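Local coordinates for Low molecular weight protein-tyrosine-phosphatase PtpA (Staphylococcus aureus, PDB 3ROF) that catalyses the hydrolysis of phosphotyrosine in proteins and probably acts as a secreted effector that counteracts host defences during infection, at residues G15-A23 with E53-K61. Numbering follows the deposited sequence.
Sequences GNICRSPMA and EPPHEGTQK. With PO4 (phosphate ion), chain C.
Thr59 sets its hydroxyl and methyl against the Cys18 carbonyl, where the phosphate-binding P-loop of this low molecular weight tyrosine phosphatase runs into helix 19-33. Its OG1 donates to Cys18 O across 2.8 Å, approaching well to the side of the carbonyl (C=O...O angle 111°), while CG2 lies 3.8 Å from Met22 CB. With chi1 at -72°, OG1 sits beside Thr59's own backbone N and CG2 is anti to it, which turns OG1 to the loop carbonyl and CG2 to the first turn of the helix. A second bond comes from the backbone: His56 N donates to Ile17 O at 2.8 Å, nearly straight at the hydrogen (162°). Successive carbonyls of the loop are thus held from outside, while the amides of Ile17 and Cys18 turn inward and share phosphate O4. Arg19, probably an active-site residue, grips the same ion with its backbone N and NE on O1 and NH2 on O2; Asp91 and Val123 hold its NH1. Beyond the polar bonds, Pro21 CB rests on the ring of Pro55, and Cys18 SG approaches the His56 ring obliquely, 4.2 Å from its centroid, with CD1 of Ile17 near the ring's edge. Phe132 packs against His56, Cys18 and Thr59, so the start of helix 132-153 packs against this contact. A water donates to both Asn16 O and Glu53 O, bridging the two segments farther out. The imidazole also caps helix 57-65: ND1 of His56 accepts from Gly58 N at 2.9 Å, with the donor in the ring plane.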
loop_
_atom_site.group_PDB
_atom_site.type_symbol
_atom_site.label_atom_id
_atom_site.label_comp_id
_atom_site.label_asym_id
_atom_site.label_seq_id
_atom_site.Cartn_x
_atom_site.Cartn_y
_atom_site.Cartn_z
ATOM N N GLY A 15 9.514 -3.501 4.493
ATOM C CA GLY A 15 10.399 -4.059 3.494
ATOM C C GLY A 15 10.024 -3.816 2.040
ATOM O O GLY A 15 10.842 -4.014 1.137
ATOM N N ASN A 16 8.765 -3.434 1.808
ATOM C CA ASN A 16 8.224 -3.377 0.457
ATOM C C ASN A 16 8.443 -4.717 -0.279
ATOM O O ASN A 16 8.704 -4.710 -1.477
ATOM C CB ASN A 16 8.766 -2.196 -0.362
ATOM C CG ASN A 16 7.992 -1.912 -1.642
ATOM O OD1 ASN A 16 8.593 -1.486 -2.631
ATOM N ND2 ASN A 16 6.662 -2.079 -1.641
ATOM N N ILE A 17 8.275 -5.822 0.451
ATOM C CA ILE A 17 8.279 -7.145 -0.138
ATOM C C ILE A 17 7.036 -7.952 0.187
ATOM O O ILE A 17 6.688 -8.822 -0.615
ATOM C CB ILE A 17 9.592 -7.930 0.174
ATOM C CG1 ILE A 17 9.891 -7.971 1.683
ATOM C CG2 ILE A 17 10.743 -7.365 -0.607
ATOM C CD1 ILE A 17 10.908 -9.017 2.054
ATOM N N CYS A 18 6.373 -7.698 1.314
ATOM C CA CYS A 18 5.229 -8.548 1.678
ATOM C C CYS A 18 3.936 -7.755 1.581
ATOM O O CYS A 18 3.113 -7.992 0.664
ATOM C CB CYS A 18 5.374 -9.142 3.075
ATOM S SG CYS A 18 6.831 -10.215 3.269
ATOM N N ARG A 19 3.695 -6.852 2.507
ATOM C CA ARG A 19 2.369 -6.225 2.645
ATOM C C ARG A 19 2.036 -5.207 1.580
ATOM O O ARG A 19 1.005 -5.298 0.914
ATOM C CB ARG A 19 2.217 -5.590 4.029
ATOM C CG ARG A 19 2.158 -6.609 5.148
ATOM C CD ARG A 19 2.374 -6.023 6.546
ATOM N NE ARG A 19 3.737 -5.581 6.684
ATOM C CZ ARG A 19 4.205 -4.876 7.693
ATOM N NH1 ARG A 19 3.401 -4.585 8.709
ATOM N NH2 ARG A 19 5.473 -4.468 7.702
ATOM N N SER A 20 2.883 -4.191 1.412
ATOM C CA SER A 20 2.521 -3.149 0.469
ATOM C C SER A 20 2.521 -3.626 -0.985
ATOM O O SER A 20 1.689 -3.146 -1.738
ATOM C CB SER A 20 3.327 -1.865 0.672
ATOM O OG SER A 20 4.722 -2.015 0.442
ATOM N N PRO A 21 3.390 -4.568 -1.421
ATOM C CA PRO A 21 3.220 -5.046 -2.785
ATOM C C PRO A 21 1.892 -5.782 -2.949
ATOM O O PRO A 21 1.241 -5.695 -3.994
ATOM C CB PRO A 21 4.426 -5.995 -3.000
ATOM C CG PRO A 21 5.454 -5.476 -2.044
ATOM C CD PRO A 21 4.644 -5.079 -0.813
ATOM N N MET A 22 1.510 -6.568 -1.938
ATOM C CA MET A 22 0.257 -7.272 -2.051
ATOM C C MET A 22 -0.910 -6.287 -2.228
ATOM O O MET A 22 -1.782 -6.457 -3.092
ATOM C CB MET A 22 0.005 -8.168 -0.824
ATOM C CG MET A 22 -1.095 -9.128 -1.093
ATOM S SD MET A 22 -1.736 -10.013 0.349
ATOM C CE MET A 22 -0.290 -10.899 0.915
ATOM N N ALA A 23 -0.931 -5.259 -1.374
ATOM C CA ALA A 23 -1.962 -4.256 -1.443
ATOM C C ALA A 23 -1.954 -3.513 -2.790
ATOM O O ALA A 23 -2.995 -3.254 -3.368
ATOM C CB ALA A 23 -1.847 -3.279 -0.283
ATOM N N GLU A 53 14.000 -5.659 -5.851
ATOM C CA GLU A 53 13.681 -7.077 -5.682
ATOM C C GLU A 53 12.195 -7.352 -5.834
ATOM O O GLU A 53 11.362 -6.522 -5.461
ATOM C CB GLU A 53 14.142 -7.540 -4.299
ATOM C CG GLU A 53 15.636 -7.378 -4.058
ATOM C CD GLU A 53 16.502 -8.268 -4.923
ATOM O OE1 GLU A 53 16.040 -9.334 -5.333
ATOM O OE2 GLU A 53 17.660 -7.888 -5.175
ATOM N N PRO A 54 11.841 -8.528 -6.350
ATOM C CA PRO A 54 10.425 -8.877 -6.470
ATOM C C PRO A 54 9.815 -9.102 -5.091
ATOM O O PRO A 54 10.514 -9.195 -4.082
ATOM C CB PRO A 54 10.450 -10.155 -7.314
ATOM C CG PRO A 54 11.803 -10.764 -6.983
ATOM C CD PRO A 54 12.742 -9.628 -6.734
ATOM N N PRO A 55 8.482 -9.223 -5.052
ATOM C CA PRO A 55 7.838 -9.470 -3.761
ATOM C C PRO A 55 8.289 -10.804 -3.165
ATOM O O PRO A 55 8.752 -11.729 -3.826
ATOM C CB PRO A 55 6.333 -9.479 -4.122
ATOM C CG PRO A 55 6.239 -8.656 -5.380
ATOM C CD PRO A 55 7.502 -9.034 -6.131
ATOM N N HIS A 56 8.086 -10.928 -1.868
ATOM C CA HIS A 56 8.294 -12.164 -1.126
ATOM C C HIS A 56 7.511 -13.278 -1.784
ATOM O O HIS A 56 6.400 -13.085 -2.285
ATOM C CB HIS A 56 7.845 -11.937 0.302
ATOM C CG HIS A 56 8.209 -13.003 1.280
ATOM N ND1 HIS A 56 7.630 -14.248 1.317
ATOM C CD2 HIS A 56 9.073 -12.966 2.326
ATOM C CE1 HIS A 56 8.133 -14.940 2.320
ATOM N NE2 HIS A 56 9.019 -14.194 2.944
ATOM N N GLU A 57 8.065 -14.477 -1.733
ATOM C CA GLU A 57 7.387 -15.671 -2.212
ATOM C C GLU A 57 5.961 -15.761 -1.719
ATOM O O GLU A 57 5.069 -16.134 -2.498
ATOM C CB GLU A 57 8.190 -16.919 -1.796
ATOM C CG GLU A 57 7.482 -18.215 -1.985
ATOM C CD GLU A 57 8.327 -19.436 -1.676
ATOM O OE1 GLU A 57 9.552 -19.420 -1.934
ATOM O OE2 GLU A 57 7.736 -20.430 -1.223
ATOM N N GLY A 58 5.707 -15.494 -0.449
ATOM C CA GLY A 58 4.340 -15.621 0.064
ATOM C C GLY A 58 3.350 -14.680 -0.599
ATOM O O GLY A 58 2.181 -15.037 -0.781
ATOM N N THR A 59 3.804 -13.460 -0.929
ATOM C CA THR A 59 2.945 -12.502 -1.620
ATOM C C THR A 59 2.763 -12.925 -3.067
ATOM O O THR A 59 1.648 -12.907 -3.585
ATOM C CB THR A 59 3.487 -11.087 -1.492
ATOM O OG1 THR A 59 3.255 -10.694 -0.134
ATOM C CG2 THR A 59 2.819 -10.138 -2.459
ATOM N N GLN A 60 3.828 -13.368 -3.741
ATOM C CA GLN A 60 3.665 -13.848 -5.108
ATOM C C GLN A 60 2.685 -15.020 -5.153
ATOM O O GLN A 60 1.850 -15.086 -6.053
ATOM C CB GLN A 60 5.014 -14.291 -5.682
ATOM C CG GLN A 60 6.004 -13.161 -5.830
ATOM C CD GLN A 60 7.206 -13.526 -6.667
ATOM O OE1 GLN A 60 7.088 -14.264 -7.645
ATOM N NE2 GLN A 60 8.380 -13.034 -6.266
ATOM N N LYS A 61 2.776 -15.940 -4.188
ATOM C CA LYS A 61 1.902 -17.089 -4.217
ATOM C C LYS A 61 0.435 -16.685 -4.059
ATOM O O LYS A 61 -0.427 -17.231 -4.751
ATOM C CB LYS A 61 2.284 -18.090 -3.128
ATOM C CG LYS A 61 3.526 -18.876 -3.455
ATOM C CD LYS A 61 3.939 -19.783 -2.278
ATOM C CE LYS A 61 5.070 -20.717 -2.656
ATOM N NZ LYS A 61 5.324 -21.665 -1.531
HETATM P P PO4 C . 6.897 -6.132 4.666
HETATM O O1 PO4 C . 5.402 -6.300 4.604
HETATM O O2 PO4 C . 7.314 -4.995 5.572
HETATM O O3 PO4 C . 7.495 -7.466 5.219
HETATM O O4 PO4 C . 7.501 -6.005 3.287
HETATM O O HOH W 1 8.702 -6.069 -3.993
#